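Side-chain contacts in endoglucanase (Thermotoga maritima, PDB 1VHO), which probably acts as an M42-family aminopeptidase, and is thought to bind two divalent metal cations per subunit: residues A[120-123]-A[124-128]; A[180-183]-A[184-187]; A[254-257]-A[258-262]. All coordinates share one frame; numbering follows the deposited sequence.

Contact 1 of 3, residues A[120-123]-A[124-128]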
ATOM      1  N   HIS A 120     -25.652  26.238 -12.507  1.00 16.84           N
ATOM      2  CA  HIS A 120     -25.843  26.964 -13.760  1.00 17.14           C
ATOM      3  C   HIS A 120     -27.065  26.378 -14.492  1.00 16.08           C
ATOM      4  O   HIS A 120     -27.230  25.144 -14.512  1.00 17.69           O
ATOM      5  CB  HIS A 120     -24.573  26.728 -14.655  1.00 18.16           C
ATOM      6  CG  HIS A 120     -24.697  27.562 -15.903  1.00 16.79           C
ATOM      7  ND1 HIS A 120     -24.453  28.915 -15.957  1.00 19.11           N
ATOM      8  CD2 HIS A 120     -25.182  27.205 -17.145  1.00 20.66           C
ATOM      9  CE1 HIS A 120     -24.721  29.366 -17.181  1.00 21.67           C
ATOM     10  NE2 HIS A 120     -25.140  28.360 -17.904  1.00 20.76           N
ATOM     11  N   LEU A 121     -27.965  27.220 -14.970  1.00 16.74           N
ATOM     12  CA  LEU A 121     -29.131  26.755 -15.727  1.00 19.02           C
ATOM     13  C   LEU A 121     -28.639  26.543 -17.183  1.00 21.08           C
ATOM     14  O   LEU A 121     -28.320  27.510 -17.887  1.00 20.34           O
ATOM     15  CB  LEU A 121     -30.298  27.710 -15.718  1.00 15.93           C
ATOM     16  CG  LEU A 121     -31.534  27.303 -16.553  1.00 19.42           C
ATOM     17  CD1 LEU A 121     -32.143  25.991 -16.098  1.00 22.20           C
ATOM     18  CD2 LEU A 121     -32.597  28.425 -16.463  1.00 23.18           C
ATOM     19  N   GLN A 122     -28.469  25.292 -17.572  1.00 22.94           N
ATOM     20  CA  GLN A 122     -27.937  25.010 -18.906  1.00 24.88           C
ATOM     21  C   GLN A 122     -28.959  25.323 -20.015  1.00 26.34           C
ATOM     22  O   GLN A 122     -30.177  25.279 -19.804  1.00 25.70           O
ATOM     23  CB  GLN A 122     -27.563  23.529 -19.055  1.00 28.15           C
ATOM     24  CG  GLN A 122     -26.545  23.013 -18.032  1.00 28.05           C
ATOM     25  CD  GLN A 122     -25.194  23.653 -18.243  1.00 29.61           C
ATOM     26  OE1 GLN A 122     -24.891  24.017 -19.389  1.00 29.12           O
ATOM     27  NE2 GLN A 122     -24.379  23.801 -17.183  1.00 25.73           N
ATOM     28  N   ASP A 123     -28.397  25.729 -21.138  1.00 28.11           N
ATOM     29  CA  ASP A 123     -29.205  25.993 -22.346  1.00 28.75           C
ATOM     30  C   ASP A 123     -28.535  25.207 -23.473  1.00 30.46           C
ATOM     31  O   ASP A 123     -27.476  24.592 -23.259  1.00 26.65           O
ATOM     32  CB  ASP A 123     -29.409  27.436 -22.649  1.00 29.38           C
ATOM     33  CG  ASP A 123     -28.162  28.280 -22.693  1.00 29.83           C
ATOM     34  OD1 ASP A 123     -28.167  29.325 -22.024  1.00 36.17           O
ATOM     35  OD2 ASP A 123     -27.188  27.905 -23.352  1.00 31.36           O
ATOM     36  N   SER A 124     -29.106  25.233 -24.694  1.00 30.69           N
ATOM     37  CA  SER A 124     -28.423  24.430 -25.738  1.00 32.71           C
ATOM     38  C   SER A 124     -26.994  24.836 -25.981  1.00 32.49           C
ATOM     39  O   SER A 124     -26.187  23.931 -26.268  1.00 36.55           O
ATOM     40  CB  SER A 124     -29.241  24.381 -27.021  1.00 34.54           C
ATOM     41  OG  SER A 124     -29.461  25.692 -27.496  1.00 41.19           O
ATOM     42  N   GLU A 125     -26.567  26.077 -25.881  1.00 31.79           N
ATOM     43  CA  GLU A 125     -25.180  26.450 -26.120  1.00 32.20           C
ATOM     44  C   GLU A 125     -24.248  26.129 -24.976  1.00 34.08           C
ATOM     45  O   GLU A 125     -23.153  25.586 -25.196  1.00 32.50           O
ATOM     46  CB  GLU A 125     -25.071  27.931 -26.494  1.00 34.33           C
ATOM     47  CG  GLU A 125     -25.735  28.198 -27.865  1.00 38.76           C
ATOM     48  CD  GLU A 125     -24.933  27.509 -28.960  1.00 41.01           C
ATOM     49  OE1 GLU A 125     -23.707  27.805 -29.049  1.00 41.87           O
ATOM     50  OE2 GLU A 125     -25.535  26.664 -29.652  1.00 39.31           O
ATOM     51  N   SER A 126     -24.651  26.475 -23.731  1.00 32.47           N
ATOM     52  CA  SER A 126     -23.778  26.154 -22.595  1.00 31.95           C
ATOM     53  C   SER A 126     -23.596  24.652 -22.480  1.00 31.81           C
ATOM     54  O   SER A 126     -22.535  24.178 -22.086  1.00 32.84           O
ATOM     55  CB  SER A 126     -24.384  26.688 -21.285  1.00 32.95           C
ATOM     56  OG  SER A 126     -25.510  25.917 -20.881  1.00 29.74           O
ATOM     57  N   ARG A 127     -24.611  23.870 -22.791  1.00 32.20           N
ATOM     58  CA  ARG A 127     -24.574  22.412 -22.710  1.00 35.74           C
ATOM     59  C   ARG A 127     -23.481  21.814 -23.579  1.00 36.75           C
ATOM     60  O   ARG A 127     -22.824  20.852 -23.175  1.00 36.50           O
ATOM     61  CB  ARG A 127     -25.964  21.863 -23.040  1.00 39.90           C
ATOM     62  CG  ARG A 127     -26.270  20.462 -22.588  1.00 45.93           C
ATOM     63  CD  ARG A 127     -27.667  20.308 -22.003  1.00 47.63           C
ATOM     64  NE  ARG A 127     -28.682  21.092 -22.690  1.00 48.82           N
ATOM     65  CZ  ARG A 127     -29.791  21.580 -22.148  1.00 49.79           C
ATOM     66  NH1 ARG A 127     -30.093  21.384 -20.870  1.00 50.13           N
ATOM     67  NH2 ARG A 127     -30.632  22.305 -22.880  1.00 49.32           N
ATOM     68  N   LYS A 128     -23.146  22.429 -24.710  1.00 37.19           N
ATOM     69  CA  LYS A 128     -22.111  21.961 -25.610  1.00 38.90           C
ATOM     70  C   LYS A 128     -20.701  22.054 -25.044  1.00 39.54           C
ATOM     71  O   LYS A 128     -19.821  21.331 -25.527  1.00 39.62           O
ATOM     72  CB  LYS A 128     -22.127  22.765 -26.931  1.00 37.43           C
ATOM     73  CG  LYS A 128     -23.400  22.560 -27.733  1.00 39.35           C
ATOM     74  CD  LYS A 128     -23.507  23.624 -28.834  1.00 39.62           C
ATOM     75  CE  LYS A 128     -24.663  23.274 -29.767  1.00 40.73           C
ATOM     76  NZ  LYS A 128     -25.046  24.441 -30.608  1.00 39.38           N
TER
HETATM   77  O   HOH W   1     -31.474  23.190 -18.485  1.00 35.36           O
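Ser126 OG is gripped from two directions: it accepts a nearly straight bond from Asp123 N (2.9 Å, 168° at the hydrogen) and donates to Gln122 OE1. The second bond, 2.5 Å from Ser126 OG to Gln122 OE1, is very short, and together with the bond from Asp123 N it probably fixes the rotation of the hydroxyl. Gln122 reaches it by folding back on itself: CG lies anti to the carbonyl carbon (chi1 -57°) and the chain bends again at chi2, bringing the amide back towards the first turn of the short, weakly bonded helix 124-128.

Asp123 is the N-cap of that helix. Its OD2 takes an essentially linear bond from Ser126 N (2.9 Å, 178°), met nearly along the carboxylate C-O axis, and a weak one from Glu125 N. Because Ser126 OG returns a bond to Asp123 N, the two residues form a capping box. The helix itself opens with Arg127 N bonded to Asp123 O. The His120 ring comes obliquely to Ser126 CB, NE2 to CB 3.8 Å.

Arg127, kinked at chi2 and chi3, turns its guanidinium back over the preceding backbone, one face lying above Asp123 O and the carbonyl carbon of Gln122. A water that donates to Gln122 O is also reached, weakly, by Arg127 NH1. Beyond the cap, Lys128 NZ pairs with Glu125 OE2 at a length so short that its exact value is doubtful. Gln122 also packs on Leu117 and Val130, which ties the cap to the loops entering and leaving this surface-lying helix. The carboxylate of Asp123 satisfies the Ser126 amide and weakly that of Glu125, and these N-H groups of the first turn would probably favour its negative charge.

Contact 2 of 3, residues A[180-183]-A[184-187]; sequences LVKV and LEFL
Lys182 and Glu185 run side by side and meet in a salt bridge, NZ to OE2 at 2.8 Å. The lysine arrives there coiled: CG lies anti to the carbonyl carbon (chi1 -68°), and further bends at chi2 and chi3 bring the ammonium round to the Glu185 carboxylate. Glu185, by contrast, is stretched out beyond CG, and its OE2 is approached on the syn side, 24° out of the carboxylate plane. The same coiling sets Lys182 CE 3.7 Å from Phe186 CZ, where the two side chains cross obliquely, while Lys182 O sits 3.2 Å above one face of the ring, offset toward its rim. This is one long helix, 171-187, packed against the central mixed sheet of the M42 fold: Leu180 and Leu184 rest on Val198 of strand 195-201, whereas Lys182 and Phe186 face Ala324 of helix 317-333. Were Lys182 replaced by an alanine, the Glu185 carboxylate would probably lose its ammonium mate and a gap would be likely to open beside Phe186 CZ. Val183 CG1 lies 3.9 Å from Leu187 CD1, the two chains pointing the same way, and Val183 also touches Leu327 of that same helix 317-333.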
ATOM      1  N   LEU A 180       4.445  -3.834   8.016  1.00 15.36           N
ATOM      2  CA  LEU A 180       5.917  -3.861   8.079  1.00 15.91           C
ATOM      3  C   LEU A 180       6.471  -2.957   9.161  1.00 17.16           C
ATOM      4  O   LEU A 180       7.518  -3.297   9.770  1.00 16.33           O
ATOM      5  CB  LEU A 180       6.504  -3.610   6.687  1.00 17.89           C
ATOM      6  CG  LEU A 180       6.060  -4.659   5.626  1.00 18.11           C
ATOM      7  CD1 LEU A 180       6.904  -4.476   4.370  1.00 18.09           C
ATOM      8  CD2 LEU A 180       6.278  -6.084   6.186  1.00 17.78           C
ATOM      9  N   VAL A 181       5.788  -1.832   9.408  1.00 16.84           N
ATOM     10  CA  VAL A 181       6.261  -0.951  10.522  1.00 17.60           C
ATOM     11  C   VAL A 181       6.104  -1.718  11.840  1.00 17.48           C
ATOM     12  O   VAL A 181       7.050  -1.722  12.681  1.00 17.15           O
ATOM     13  CB  VAL A 181       5.426   0.346  10.557  1.00 15.77           C
ATOM     14  CG1 VAL A 181       5.676   1.109  11.875  1.00 16.19           C
ATOM     15  CG2 VAL A 181       5.834   1.237   9.372  1.00 14.51           C
ATOM     16  N   LYS A 182       4.967  -2.387  12.008  1.00 15.90           N
ATOM     17  CA  LYS A 182       4.712  -3.159  13.253  1.00 16.47           C
ATOM     18  C   LYS A 182       5.683  -4.333  13.374  1.00 16.96           C
ATOM     19  O   LYS A 182       6.097  -4.688  14.497  1.00 16.34           O
ATOM     20  CB  LYS A 182       3.260  -3.605  13.337  1.00 17.20           C
ATOM     21  CG  LYS A 182       2.246  -2.459  13.526  1.00 21.30           C
ATOM     22  CD  LYS A 182       2.430  -1.694  14.835  1.00 26.03           C
ATOM     23  CE  LYS A 182       1.930  -2.466  16.032  1.00 27.51           C
ATOM     24  NZ  LYS A 182       2.024  -1.684  17.284  1.00 28.23           N
ATOM     25  N   VAL A 183       6.041  -4.985  12.271  1.00 14.37           N
ATOM     26  CA  VAL A 183       7.028  -6.086  12.390  1.00 17.56           C
ATOM     27  C   VAL A 183       8.321  -5.567  13.048  1.00 17.77           C
ATOM     28  O   VAL A 183       8.913  -6.206  13.919  1.00 16.88           O
ATOM     29  CB  VAL A 183       7.408  -6.619  10.999  1.00 17.65           C
ATOM     30  CG1 VAL A 183       8.584  -7.605  11.053  1.00 18.98           C
ATOM     31  CG2 VAL A 183       6.214  -7.318  10.356  1.00 19.92           C
ATOM     32  N   LEU A 184       8.821  -4.415  12.571  1.00 16.63           N
ATOM     33  CA  LEU A 184      10.064  -3.861  13.140  1.00 17.34           C
ATOM     34  C   LEU A 184       9.887  -3.555  14.609  1.00 18.74           C
ATOM     35  O   LEU A 184      10.762  -3.877  15.438  1.00 19.12           O
ATOM     36  CB  LEU A 184      10.506  -2.638  12.331  1.00 17.32           C
ATOM     37  CG  LEU A 184      10.998  -2.960  10.906  1.00 18.17           C
ATOM     38  CD1 LEU A 184      11.156  -1.683  10.101  1.00 20.16           C
ATOM     39  CD2 LEU A 184      12.355  -3.673  10.940  1.00 19.01           C
ATOM     40  N   GLU A 185       8.734  -3.015  15.003  1.00 17.62           N
ATOM     41  CA  GLU A 185       8.473  -2.746  16.402  1.00 19.49           C
ATOM     42  C   GLU A 185       8.508  -4.035  17.207  1.00 22.49           C
ATOM     43  O   GLU A 185       9.188  -4.099  18.236  1.00 21.62           O
ATOM     44  CB  GLU A 185       7.155  -1.998  16.608  1.00 23.88           C
ATOM     45  CG  GLU A 185       6.894  -1.722  18.082  1.00 28.78           C
ATOM     46  CD  GLU A 185       5.447  -1.437  18.385  1.00 35.09           C
ATOM     47  OE1 GLU A 185       5.046  -1.645  19.558  1.00 40.70           O
ATOM     48  OE2 GLU A 185       4.698  -1.068  17.477  1.00 32.94           O
ATOM     49  N   PHE A 186       7.844  -5.093  16.731  1.00 20.41           N
ATOM     50  CA  PHE A 186       7.845  -6.369  17.439  1.00 21.96           C
ATOM     51  C   PHE A 186       9.189  -7.075  17.505  1.00 20.79           C
ATOM     52  O   PHE A 186       9.456  -7.764  18.509  1.00 21.12           O
ATOM     53  CB  PHE A 186       6.824  -7.308  16.742  1.00 24.11           C
ATOM     54  CG  PHE A 186       5.399  -6.803  16.848  1.00 26.20           C
ATOM     55  CD1 PHE A 186       5.034  -5.818  17.747  1.00 27.67           C
ATOM     56  CD2 PHE A 186       4.416  -7.370  16.046  1.00 23.65           C
ATOM     57  CE1 PHE A 186       3.728  -5.372  17.827  1.00 28.63           C
ATOM     58  CE2 PHE A 186       3.106  -6.961  16.135  1.00 23.23           C
ATOM     59  CZ  PHE A 186       2.741  -5.960  17.029  1.00 26.16           C
ATOM     60  N   LEU A 187      10.045  -6.968  16.510  1.00 19.63           N
ATOM     61  CA  LEU A 187      11.339  -7.593  16.461  1.00 21.92           C
ATOM     62  C   LEU A 187      12.280  -7.109  17.569  1.00 25.67           C
ATOM     63  O   LEU A 187      13.229  -7.829  17.917  1.00 24.97           O
ATOM     64  CB  LEU A 187      12.020  -7.459  15.122  1.00 18.75           C
ATOM     65  CG  LEU A 187      11.434  -8.361  14.005  1.00 22.01           C
ATOM     66  CD1 LEU A 187      12.089  -8.002  12.671  1.00 21.29           C
ATOM     67  CD2 LEU A 187      11.706  -9.827  14.328  1.00 20.89           C
TER

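Contact 3 of 3, residues A[254-257]-A[258-262]; sequences VDRN and LVQKI
Arg256 embraces the amide oxygen of Gln260 end-on, both terminal nitrogens converging on OE1: NH1 at 2.7 Å and NH2 at 3.0 Å. The oxygen lies close to the guanidinium plane, and the guanidinium and amide planes are 30° apart. Both chains bend at chi2, which turns their ends to each other across one helical turn. Gln260 NE2 is engaged in turn by Glu264 OE2, so both ends of the amide are used and its flip is settled. Val259 CG1 lies oblique to the guanidinium, 3.8 Å from Arg256 NH1.

Asp255 caps the helix: CG stands anti to the backbone N, which swings OD1 toward the Leu258 amide, and OD1 accepts from Leu258 N (2.9 Å) on its anti side, 26° out of the carboxylate plane. Val254, the residue before the cap, crosses to Val259, the fourth after it, CG2 to CG2 at 4.0 Å, an apolar contact that forms a hydrophobic staple. Asn257 OD1 and Lys261 NZ are joined by a weak bond at 3.5 Å. Val259 turns inward to Ser299 of strand 297-304. The whole is an Asp N-cap with a hydrophobic staple, starting the helix of the beta-alpha-beta unit 247-249, 256-268, 274-276.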
ATOM      1  N   VAL A 254       4.257 -19.330  -5.457  1.00 27.73           N
ATOM      2  CA  VAL A 254       4.829 -19.455  -4.121  1.00 26.46           C
ATOM      3  C   VAL A 254       5.612 -20.735  -3.892  1.00 28.20           C
ATOM      4  O   VAL A 254       5.350 -21.761  -4.527  1.00 26.60           O
ATOM      5  CB  VAL A 254       3.781 -19.306  -3.010  1.00 26.76           C
ATOM      6  CG1 VAL A 254       2.985 -18.010  -3.231  1.00 26.85           C
ATOM      7  CG2 VAL A 254       2.843 -20.496  -2.941  1.00 26.06           C
ATOM      8  N   ASP A 255       6.570 -20.614  -2.974  1.00 27.45           N
ATOM      9  CA  ASP A 255       7.340 -21.823  -2.598  1.00 28.09           C
ATOM     10  C   ASP A 255       6.481 -22.501  -1.528  1.00 28.14           C
ATOM     11  O   ASP A 255       6.475 -22.090  -0.368  1.00 27.38           O
ATOM     12  CB  ASP A 255       8.711 -21.436  -2.131  1.00 27.39           C
ATOM     13  CG  ASP A 255       9.604 -22.605  -1.762  1.00 34.36           C
ATOM     14  OD1 ASP A 255       9.274 -23.369  -0.829  1.00 33.18           O
ATOM     15  OD2 ASP A 255      10.673 -22.743  -2.383  1.00 36.67           O
ATOM     16  N   ARG A 256       5.770 -23.587  -1.899  1.00 26.54           N
ATOM     17  CA  ARG A 256       4.858 -24.222  -0.936  1.00 25.81           C
ATOM     18  C   ARG A 256       5.523 -24.748   0.311  1.00 25.03           C
ATOM     19  O   ARG A 256       4.867 -24.807   1.360  1.00 22.03           O
ATOM     20  CB  ARG A 256       4.011 -25.298  -1.645  1.00 25.69           C
ATOM     21  CG  ARG A 256       2.912 -25.870  -0.761  1.00 26.92           C
ATOM     22  CD  ARG A 256       1.774 -24.896  -0.524  1.00 25.09           C
ATOM     23  NE  ARG A 256       0.803 -25.399   0.433  1.00 26.08           N
ATOM     24  CZ  ARG A 256       0.891 -25.567   1.726  1.00 29.01           C
ATOM     25  NH1 ARG A 256       2.012 -25.257   2.396  1.00 27.64           N
ATOM     26  NH2 ARG A 256      -0.155 -26.034   2.417  1.00 27.89           N
ATOM     27  N   ASN A 257       6.791 -25.131   0.258  1.00 23.90           N
ATOM     28  CA  ASN A 257       7.484 -25.632   1.455  1.00 26.35           C
ATOM     29  C   ASN A 257       7.763 -24.476   2.409  1.00 24.62           C
ATOM     30  O   ASN A 257       7.658 -24.617   3.619  1.00 24.96           O
ATOM     31  CB  ASN A 257       8.810 -26.301   1.080  1.00 33.96           C
ATOM     32  CG  ASN A 257       9.564 -26.798   2.296  1.00 44.22           C
ATOM     33  OD1 ASN A 257      10.772 -26.564   2.453  1.00 50.16           O
ATOM     34  ND2 ASN A 257       8.873 -27.477   3.210  1.00 49.08           N
ATOM     35  N   LEU A 258       8.200 -23.344   1.884  1.00 23.39           N
ATOM     36  CA  LEU A 258       8.422 -22.150   2.756  1.00 22.74           C
ATOM     37  C   LEU A 258       7.088 -21.765   3.378  1.00 20.43           C
ATOM     38  O   LEU A 258       6.928 -21.543   4.583  1.00 19.77           O
ATOM     39  CB  LEU A 258       8.928 -20.992   1.883  1.00 24.35           C
ATOM     40  CG  LEU A 258       8.922 -19.593   2.547  1.00 24.10           C
ATOM     41  CD1 LEU A 258       9.809 -19.602   3.774  1.00 25.93           C
ATOM     42  CD2 LEU A 258       9.351 -18.504   1.566  1.00 21.83           C
ATOM     43  N   VAL A 259       6.027 -21.835   2.540  1.00 19.51           N
ATOM     44  CA  VAL A 259       4.689 -21.519   3.039  1.00 20.50           C
ATOM     45  C   VAL A 259       4.309 -22.465   4.168  1.00 20.71           C
ATOM     46  O   VAL A 259       3.806 -22.048   5.213  1.00 20.59           O
ATOM     47  CB  VAL A 259       3.688 -21.531   1.879  1.00 20.62           C
ATOM     48  CG1 VAL A 259       2.237 -21.418   2.354  1.00 20.65           C
ATOM     49  CG2 VAL A 259       4.005 -20.366   0.912  1.00 19.47           C
ATOM     50  N   GLN A 260       4.517 -23.788   4.026  1.00 21.63           N
ATOM     51  CA  GLN A 260       4.167 -24.690   5.146  1.00 20.67           C
ATOM     52  C   GLN A 260       4.951 -24.349   6.403  1.00 18.92           C
ATOM     53  O   GLN A 260       4.400 -24.423   7.497  1.00 20.98           O
ATOM     54  CB  GLN A 260       4.407 -26.166   4.739  1.00 22.54           C
ATOM     55  CG  GLN A 260       3.726 -27.131   5.714  1.00 25.93           C
ATOM     56  CD  GLN A 260       2.227 -26.916   5.738  1.00 27.78           C
ATOM     57  OE1 GLN A 260       1.669 -26.460   4.741  1.00 29.12           O
ATOM     58  NE2 GLN A 260       1.587 -27.267   6.854  1.00 31.57           N
ATOM     59  N   LYS A 261       6.231 -24.007   6.323  1.00 20.37           N
ATOM     60  CA  LYS A 261       6.973 -23.594   7.526  1.00 21.98           C
ATOM     61  C   LYS A 261       6.326 -22.373   8.184  1.00 21.44           C
ATOM     62  O   LYS A 261       6.259 -22.288   9.422  1.00 21.75           O
ATOM     63  CB  LYS A 261       8.418 -23.252   7.161  1.00 25.86           C
ATOM     64  CG  LYS A 261       9.240 -24.537   6.853  1.00 30.65           C
ATOM     65  CD  LYS A 261      10.531 -24.085   6.149  1.00 35.93           C
ATOM     66  CE  LYS A 261      11.451 -25.292   5.912  1.00 41.45           C
ATOM     67  NZ  LYS A 261      12.533 -24.931   4.944  1.00 42.87           N
ATOM     68  N   ILE A 262       5.850 -21.405   7.381  1.00 20.50           N
ATOM     69  CA  ILE A 262       5.179 -20.221   7.962  1.00 18.78           C
ATOM     70  C   ILE A 262       3.916 -20.632   8.660  1.00 18.74           C
ATOM     71  O   ILE A 262       3.557 -20.206   9.774  1.00 17.06           O
ATOM     72  CB  ILE A 262       4.901 -19.158   6.868  1.00 19.72           C
ATOM     73  CG1 ILE A 262       6.179 -18.598   6.270  1.00 21.44           C
ATOM     74  CG2 ILE A 262       3.994 -18.061   7.419  1.00 19.26           C
ATOM     75  CD1 ILE A 262       5.988 -17.725   5.011  1.00 20.28           C
TER

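In the fold
None of the three contacts closes a long loop; each joins neighbouring residues, and they follow one another in series without nesting or crossing. Contact 1 comes first, after strand 108-113, at the start of the short helix 124-128. Its centre lies about 42 Å from the centre of the chain, far from the predicted metal-binding residues. Contact 2 lies near the end of helix 171-187, beside strand 195-201 of the central mixed sheet. Contact 3 begins helix 256-268, against strand 297-304 of that same sheet. The centres of contacts 2 and 3 are about 21 Å apart, while that of contact 1 lies about 57 and 62 Å from them, across the chain's centre.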